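Local coordinates for protein dihydropteroate synthase (Burkholderia cenocepacia, PDB 2Y5S) that probably catalyses the condensation of para-aminobenzoate with 6-hydroxymethyl-7,8-dihydropterin diphosphate, giving 7,8-dihydropteroate, a precursor of folate, at residues Met232-Met237 and Val271-Ala276; Pro194-Gly199 and Ile228-Ser233; Val77-Glu82 and Thr104-Val109. All blocks are in the same frame, centred on the assembly; numbering follows the deposited sequence.

Contact 1 (Met232-Met237 and Val271-Ala276). With 78H (7,8-dihydropteroate), chain P; EDO (1,2-ethanediol), chain S.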
# COMPACT_ATOMS: atom_id res chain seq x y z
N MET B 232 0.07 11.98 -5.87
CA MET B 232 -0.60 12.25 -4.59
C MET B 232 0.35 12.41 -3.41
O MET B 232 -0.10 12.64 -2.29
CB MET B 232 -1.56 11.10 -4.32
CG MET B 232 -2.68 11.10 -5.32
SD MET B 232 -3.68 9.66 -5.17
CE MET B 232 -2.64 8.54 -6.04
N SER B 233 1.65 12.32 -3.69
CA SER B 233 2.68 12.20 -2.66
C SER B 233 2.67 13.36 -1.67
O SER B 233 2.82 14.52 -2.06
CB SER B 233 4.05 12.05 -3.32
OG SER B 233 5.09 11.95 -2.36
N ARG B 234 2.51 13.03 -0.39
CA ARG B 234 2.51 14.00 0.71
C ARG B 234 1.39 15.04 0.68
O ARG B 234 1.44 16.01 1.42
CB ARG B 234 3.89 14.67 0.86
CG ARG B 234 5.00 13.64 1.02
CD ARG B 234 6.33 14.30 1.29
NE ARG B 234 7.34 13.33 1.71
CZ ARG B 234 8.64 13.62 1.80
NH1 ARG B 234 9.09 14.84 1.48
NH2 ARG B 234 9.49 12.68 2.19
N LYS B 235 0.35 14.81 -0.11
CA LYS B 235 -0.63 15.85 -0.37
C LYS B 235 -1.70 15.92 0.72
O LYS B 235 -1.85 15.00 1.53
CB LYS B 235 -1.25 15.67 -1.74
CG LYS B 235 -0.31 16.03 -2.90
CD LYS B 235 -1.06 16.16 -4.22
CE LYS B 235 -0.14 16.60 -5.36
NZ LYS B 235 -0.83 16.54 -6.67
N SER B 236 -2.43 17.03 0.73
CA SER B 236 -3.47 17.30 1.71
C SER B 236 -4.55 16.25 1.77
O SER B 236 -5.06 15.99 2.85
CB SER B 236 -4.11 18.65 1.43
OG SER B 236 -3.18 19.66 1.74
N MET B 237 -4.89 15.65 0.63
CA MET B 237 -5.87 14.54 0.63
C MET B 237 -5.45 13.41 1.56
O MET B 237 -6.29 12.67 2.07
CB MET B 237 -6.12 14.00 -0.78
CG MET B 237 -4.89 13.37 -1.45
SD MET B 237 -5.22 12.82 -3.14
CE MET B 237 -6.20 11.35 -2.84
N VAL B 271 6.38 10.65 -7.02
CA VAL B 271 6.56 10.51 -5.58
C VAL B 271 7.81 11.18 -5.05
O VAL B 271 8.80 11.39 -5.78
CB VAL B 271 6.58 9.02 -5.19
CG1 VAL B 271 5.34 8.29 -5.75
CG2 VAL B 271 7.88 8.34 -5.72
N HIS B 272 7.76 11.51 -3.76
CA HIS B 272 8.93 11.99 -3.04
C HIS B 272 9.74 10.81 -2.52
O HIS B 272 10.96 10.84 -2.55
CB HIS B 272 8.49 12.82 -1.84
CG HIS B 272 7.83 14.11 -2.21
ND1 HIS B 272 6.46 14.25 -2.28
CD2 HIS B 272 8.35 15.32 -2.53
CE1 HIS B 272 6.17 15.49 -2.63
NE2 HIS B 272 7.30 16.16 -2.79
N ASP B 273 9.04 9.79 -2.04
CA ASP B 273 9.67 8.69 -1.30
C ASP B 273 9.91 7.51 -2.22
O ASP B 273 9.09 6.60 -2.30
CB ASP B 273 8.82 8.34 -0.09
CG ASP B 273 8.54 9.53 0.76
OD1 ASP B 273 9.46 9.92 1.50
OD2 ASP B 273 7.43 10.12 0.65
N VAL B 274 11.03 7.53 -2.92
CA VAL B 274 11.24 6.62 -4.03
C VAL B 274 11.48 5.18 -3.56
O VAL B 274 10.81 4.27 -4.05
CB VAL B 274 12.41 7.08 -4.91
CG1 VAL B 274 12.72 6.01 -5.99
CG2 VAL B 274 12.08 8.43 -5.53
N ALA B 275 12.41 4.97 -2.63
CA ALA B 275 12.71 3.62 -2.13
C ALA B 275 11.45 2.93 -1.60
O ALA B 275 11.23 1.73 -1.86
CB ALA B 275 13.79 3.65 -1.02
N ALA B 276 10.68 3.67 -0.81
CA ALA B 276 9.48 3.12 -0.20
C ALA B 276 8.45 2.75 -1.25
O ALA B 276 7.79 1.72 -1.15
CB ALA B 276 8.89 4.10 0.85
O4 78H P . -0.05 15.87 -9.17
C4 78H P . 0.76 16.38 -9.96
C5 78H P . 1.60 17.44 -9.58
N3 78H P . 0.82 15.90 -11.27
C9 78H P . 2.47 17.97 -10.56
N5 78H P . 1.61 17.92 -8.31
C2 78H P . 1.71 16.49 -12.22
N8 78H P . 3.33 19.02 -10.26
N1 78H P . 2.51 17.50 -11.83
C6 78H P . 2.39 18.96 -7.97
N2 78H P . 1.75 16.06 -13.49
C7 78H P . 3.22 19.75 -8.99
C10 78H P . 2.45 19.43 -6.54
N11 78H P . 1.34 20.35 -6.26
C15 78H P . 0.60 20.14 -5.18
C16 78H P . -0.79 20.12 -5.26
C17 78H P . 1.25 19.92 -3.96
C18 78H P . -1.53 19.90 -4.12
C19 78H P . 0.50 19.69 -2.82
C20 78H P . -0.89 19.69 -2.90
C21 78H P . -1.72 19.40 -1.64
O22 78H P . -2.91 19.13 -1.83
O23 78H P . -1.16 19.34 -0.53
C1 EDO S . 3.89 18.56 -0.06
O1 EDO S . 2.65 18.92 0.55
C2 EDO S . 3.64 18.13 -1.50
O2 EDO S . 4.68 18.64 -2.34
O HOH W 1 6.18 9.61 -1.37
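Ser233 OG sits between the backbone and the ring of His272 and is bonded to both. It accepts from His272 N at 3.0 Å in a nearly straight bond (160°) and pairs with His272 ND1 at 2.7 Å, at the edge of the ring. A water bonded to the same hydroxyl also takes the N-H of Asp273. Arg234 CD lies over the face of the His272 ring, 4.0 Å from its centroid, a CH-pi contact; in return His272 CB lies over the guanidinium, the two planes 6° apart. NH2 of Arg234 then makes a salt bridge to Asp273 OD1 at 2.8 Å, on the syn side of the carboxylate but bent (131°) and tilted from both planes; NE adds a weak bond to OD2. In this TIM-barrel enzyme the contact joins the turns that follow strands 229-230 and 268-271. The first is a type II turn, closed by Lys235 N to Met232 O, and it places two residues that bind the dihydropteroate: Lys235 NZ gives a hydrogen bond to O4 of the pterin at 2.7 Å, and Ser236 N one to carboxylate O23 at 2.9 Å. Lys235 NZ also bonds Phe196 O and Gly231 O.

Contact 2 (Pro194-Gly199 and Ile228-Ser233). With 78H (7,8-dihydropteroate), chain P.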
# COMPACT_ATOMS: atom_id res chain seq x y z
N PRO B 194 -5.11 13.48 -13.59
CA PRO B 194 -6.33 14.10 -13.06
C PRO B 194 -6.11 15.25 -12.09
O PRO B 194 -7.08 15.93 -11.70
CB PRO B 194 -7.02 12.94 -12.34
CG PRO B 194 -5.88 12.05 -11.93
CD PRO B 194 -4.96 12.09 -13.11
N GLY B 195 -4.85 15.46 -11.69
CA GLY B 195 -4.49 16.66 -10.94
C GLY B 195 -4.99 16.65 -9.53
O GLY B 195 -5.69 17.57 -9.07
N PHE B 196 -4.58 15.63 -8.79
CA PHE B 196 -4.97 15.53 -7.41
C PHE B 196 -4.54 16.78 -6.63
O PHE B 196 -3.40 17.20 -6.71
CB PHE B 196 -4.33 14.28 -6.79
CG PHE B 196 -4.91 13.01 -7.29
CD1 PHE B 196 -6.19 12.65 -6.93
CD2 PHE B 196 -4.19 12.18 -8.16
CE1 PHE B 196 -6.75 11.48 -7.42
CE2 PHE B 196 -4.74 11.01 -8.64
CZ PHE B 196 -6.03 10.67 -8.27
N GLY B 197 -5.49 17.36 -5.89
CA GLY B 197 -5.22 18.51 -5.05
C GLY B 197 -5.28 19.84 -5.80
O GLY B 197 -4.93 20.87 -5.23
N PHE B 198 -5.70 19.83 -7.06
CA PHE B 198 -5.77 21.09 -7.85
C PHE B 198 -7.21 21.50 -8.18
O PHE B 198 -7.76 21.15 -9.25
CB PHE B 198 -4.98 20.94 -9.15
CG PHE B 198 -3.49 20.92 -8.97
CD1 PHE B 198 -2.76 22.11 -9.02
CD2 PHE B 198 -2.80 19.71 -8.81
CE1 PHE B 198 -1.36 22.10 -8.89
CE2 PHE B 198 -1.42 19.69 -8.67
CZ PHE B 198 -0.70 20.88 -8.72
N GLY B 199 -7.83 22.25 -7.27
CA GLY B 199 -9.22 22.68 -7.43
C GLY B 199 -10.22 21.57 -7.15
O GLY B 199 -11.24 21.46 -7.82
N ILE B 228 -1.94 7.15 -17.70
CA ILE B 228 -2.21 8.06 -16.58
C ILE B 228 -0.97 8.22 -15.70
O ILE B 228 -0.35 7.21 -15.30
CB ILE B 228 -3.33 7.53 -15.70
CG1 ILE B 228 -4.62 7.42 -16.50
CG2 ILE B 228 -3.54 8.41 -14.42
CD1 ILE B 228 -5.74 6.63 -15.77
N LEU B 229 -0.61 9.47 -15.46
CA LEU B 229 0.32 9.86 -14.42
C LEU B 229 -0.49 10.36 -13.23
O LEU B 229 -1.37 11.20 -13.40
CB LEU B 229 1.26 10.94 -14.93
CG LEU B 229 2.46 11.34 -14.05
CD1 LEU B 229 3.57 11.92 -14.97
CD2 LEU B 229 2.09 12.35 -12.97
N ALA B 230 -0.20 9.83 -12.04
CA ALA B 230 -0.88 10.21 -10.81
C ALA B 230 0.14 10.71 -9.80
O ALA B 230 1.16 10.08 -9.57
CB ALA B 230 -1.63 9.03 -10.24
N GLY B 231 -0.16 11.85 -9.20
CA GLY B 231 0.69 12.43 -8.18
C GLY B 231 -0.10 12.78 -6.93
O GLY B 231 -0.85 13.75 -6.92
N MET B 232 0.07 11.98 -5.87
CA MET B 232 -0.60 12.25 -4.59
C MET B 232 0.35 12.41 -3.41
O MET B 232 -0.10 12.64 -2.29
CB MET B 232 -1.56 11.10 -4.32
CG MET B 232 -2.68 11.10 -5.32
SD MET B 232 -3.68 9.66 -5.17
CE MET B 232 -2.64 8.54 -6.04
N SER B 233 1.65 12.32 -3.69
CA SER B 233 2.68 12.20 -2.66
C SER B 233 2.67 13.36 -1.67
O SER B 233 2.82 14.52 -2.06
CB SER B 233 4.05 12.05 -3.32
OG SER B 233 5.09 11.95 -2.36
O4 78H P . -0.05 15.87 -9.17
C4 78H P . 0.76 16.38 -9.96
C5 78H P . 1.60 17.44 -9.58
N3 78H P . 0.82 15.90 -11.27
C9 78H P . 2.47 17.97 -10.56
N5 78H P . 1.61 17.92 -8.31
C2 78H P . 1.71 16.49 -12.22
N8 78H P . 3.33 19.02 -10.26
N1 78H P . 2.51 17.50 -11.83
C6 78H P . 2.39 18.96 -7.97
N2 78H P . 1.75 16.06 -13.49
C7 78H P . 3.22 19.75 -8.99
C10 78H P . 2.45 19.43 -6.54
N11 78H P . 1.34 20.35 -6.26
C15 78H P . 0.60 20.14 -5.18
C16 78H P . -0.79 20.12 -5.26
C17 78H P . 1.25 19.92 -3.96
C18 78H P . -1.53 19.90 -4.12
C19 78H P . 0.50 19.69 -2.82
C20 78H P . -0.89 19.69 -2.90
C21 78H P . -1.72 19.40 -1.64
O22 78H P . -2.91 19.13 -1.83
O23 78H P . -1.16 19.34 -0.53
O HOH W 2 -2.08 14.19 -9.77
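Two loops at the C-terminal ends of barrel strands, one following strand 190-193 and the other leaving strand 229-230, meet here beside the bound dihydropteroate. The main side-chain contact is Phe196 against Met232. The sulfur of Met232 stands almost squarely over the phenyl ring, SD lying 3.8 Å from the centroid and 9° off the normal, a Met-aromatic contact. CG of the same residue covers that ring nearer its attachment, coming within 3.4 Å of Phe196 CD2. The extended chi2 of Met232 (172°) carries SD on past CG over the ring, and the bend at chi3 turns only the terminal methyl. Around the rim of Phe196, near its plane, come Gly231 O and the methyl of Ala230, whose CB is 4.0 Å from CE2. Leu210 of helix 204-211 touches both Phe196 and Met232, and Ala261 of helix 251-263 touches Met232 and Ala230.

The two end strands close the TIM barrel through the backbone pairing of Leu229 with Val192. Just beyond that seam Pro194 CD rests 3.7 Å from Leu229 O. No direct hydrogen bond links the two segments; a water does so instead, accepting from Phe196 N at 3.0 Å and from Gly231 N at 3.1 Å and donating to O4 of the pterin. The type II turn from Gly195 to Phe198 carries the Phe198 ring to the ligand, where one face lies against C16 of the aminobenzoate ring and CZ is 3.2 Å from N11. Gly197 and Gly231 also border the ligand, Gly231 O lying 3.2 Å from the pterin O4.

Contact 3 (Val77-Glu82 and Thr104-Val109)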
# COMPACT_ATOMS: atom_id res chain seq x y z
N VAL B 77 7.60 31.98 -9.40
CA VAL B 77 9.01 32.29 -9.62
C VAL B 77 9.28 33.01 -10.96
O VAL B 77 8.78 32.57 -12.00
CB VAL B 77 9.86 31.00 -9.58
CG1 VAL B 77 11.30 31.27 -10.02
CG2 VAL B 77 9.82 30.39 -8.18
N PRO B 78 10.08 34.11 -10.94
CA PRO B 78 10.53 34.84 -12.14
C PRO B 78 11.25 33.97 -13.17
O PRO B 78 11.91 33.00 -12.80
CB PRO B 78 11.51 35.87 -11.58
CG PRO B 78 11.08 36.09 -10.20
CD PRO B 78 10.56 34.77 -9.71
N LEU B 79 11.14 34.34 -14.44
CA LEU B 79 11.58 33.48 -15.54
C LEU B 79 13.09 33.19 -15.55
O LEU B 79 13.50 32.05 -15.76
CB LEU B 79 11.15 34.06 -16.90
CG LEU B 79 11.48 33.23 -18.15
CD1 LEU B 79 10.91 31.82 -18.05
CD2 LEU B 79 10.97 33.93 -19.39
N ASP B 80 13.90 34.23 -15.32
CA ASP B 80 15.36 34.06 -15.33
C ASP B 80 15.82 33.07 -14.26
O ASP B 80 16.71 32.25 -14.51
CB ASP B 80 16.07 35.41 -15.11
CG ASP B 80 16.04 36.29 -16.35
OD1 ASP B 80 15.76 35.77 -17.45
OD2 ASP B 80 16.33 37.50 -16.21
N GLU B 81 15.23 33.16 -13.08
CA GLU B 81 15.59 32.28 -11.97
C GLU B 81 15.11 30.84 -12.21
O GLU B 81 15.85 29.90 -11.93
CB GLU B 81 15.08 32.83 -10.64
CG GLU B 81 16.02 33.88 -10.02
CD GLU B 81 15.29 35.05 -9.35
OE1 GLU B 81 14.06 34.97 -9.15
OE2 GLU B 81 15.96 36.06 -9.03
N GLU B 82 13.90 30.66 -12.75
CA GLU B 82 13.41 29.32 -13.08
C GLU B 82 14.33 28.67 -14.12
O GLU B 82 14.69 27.50 -13.99
CB GLU B 82 11.95 29.33 -13.55
CG GLU B 82 11.33 27.92 -13.65
CD GLU B 82 9.86 27.91 -14.06
OE1 GLU B 82 9.22 28.98 -14.01
OE2 GLU B 82 9.34 26.82 -14.41
N THR B 104 6.80 22.32 -15.39
CA THR B 104 6.61 23.72 -15.73
C THR B 104 5.40 23.95 -16.61
O THR B 104 5.03 23.10 -17.42
CB THR B 104 7.82 24.30 -16.49
OG1 THR B 104 7.66 25.73 -16.58
CG2 THR B 104 7.93 23.68 -17.88
N TYR B 105 4.79 25.12 -16.43
CA TYR B 105 3.71 25.61 -17.28
C TYR B 105 4.13 26.82 -18.12
O TYR B 105 3.32 27.34 -18.89
CB TYR B 105 2.51 25.98 -16.42
CG TYR B 105 2.79 27.02 -15.36
CD1 TYR B 105 2.71 28.38 -15.64
CD2 TYR B 105 3.13 26.65 -14.07
CE1 TYR B 105 2.96 29.33 -14.68
CE2 TYR B 105 3.39 27.60 -13.09
CZ TYR B 105 3.30 28.94 -13.41
OH TYR B 105 3.55 29.89 -12.47
N LYS B 106 5.39 27.25 -17.99
CA LYS B 106 5.88 28.41 -18.73
C LYS B 106 6.44 27.99 -20.07
O LYS B 106 7.42 27.26 -20.13
CB LYS B 106 6.96 29.14 -17.92
CG LYS B 106 6.46 29.69 -16.61
CD LYS B 106 7.40 30.76 -16.08
CE LYS B 106 6.96 31.30 -14.72
NZ LYS B 106 6.79 30.20 -13.74
N PRO B 107 5.81 28.44 -21.18
CA PRO B 107 6.33 28.12 -22.50
C PRO B 107 7.84 28.39 -22.71
O PRO B 107 8.51 27.57 -23.33
CB PRO B 107 5.48 28.98 -23.43
CG PRO B 107 4.16 29.07 -22.71
CD PRO B 107 4.53 29.19 -21.27
N ALA B 108 8.37 29.48 -22.18
CA ALA B 108 9.81 29.76 -22.33
C ALA B 108 10.68 28.70 -21.64
O ALA B 108 11.79 28.39 -22.10
CB ALA B 108 10.16 31.16 -21.81
N VAL B 109 10.19 28.15 -20.55
CA VAL B 109 10.93 27.12 -19.84
C VAL B 109 10.83 25.84 -20.67
O VAL B 109 11.80 25.09 -20.79
CB VAL B 109 10.41 26.93 -18.41
CG1 VAL B 109 11.15 25.81 -17.70
CG2 VAL B 109 10.58 28.25 -17.62
O HOH W 3 6.71 26.75 -14.01
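Charge comes first: Lys106 NZ donates to Glu82 OE1 at 2.7 Å in a salt bridge that uses the syn lone pair, on the side of the other carboxylate oxygen. The lysine is extended until its last torsion (chi4 54°), which turns NZ in toward the carboxylate. NZ has a second anionic partner in Glu68, whose OE1 lies close to Glu82 OE1, so the ammonium probably offsets the repulsion between the two acids.

Among the polar contacts, the other oxygen, Glu82 OE2, receives a proton from a water at 2.7 Å and lies 3.0 Å from Thr104 OG1. That hydroxyl accepts from Lys106 N at 3.1 Å (163°), forming an ST turn just before helix 107-115. Tyr105 OH bonds Glu68 OE2 and takes a weak bond from Lys106 NZ.

The apolar contacts run from the exposed Leu79 in to the buried Val109. Leu79 CD1 meets Val109 CG2 at 3.6 Å, the two side chains sliding past each other in opposite directions, and Leu79 CD2 touches Ala108 CB at 3.8 Å. The same Val109 methyl presses on Glu82 CD, lying across the glutamate chain.

The contact thus joins the first turns of two consecutive barrel helices, 79-93 and 107-115, with strand 100-103 between them in the chain; Thr104, just past that strand, pairs through its backbone with Asn122 on the neighbouring strand 120-123.

Overall arrangement
Along the chain contact 3 comes first, at the helix starts after strands 62-66 and 100-103; contacts 2 and 1 follow in the last part of the barrel. Those two share Met232 and Ser233, lie 11 Å apart between centres, and touch directly, with Met237 of contact 1 packing on Phe196 of contact 2. The loops after strands 190-193 and 229-230 form one connected side of the dihydropteroate pocket, and 271-276 lies behind the second of them, held to it by Ser233 and Arg234. Contact 3 is separate, its centre 21 Å from that of contact 2 and 25 Å from that of contact 1. All three join loops or helix starts that follow strands of the same eight-stranded parallel barrel.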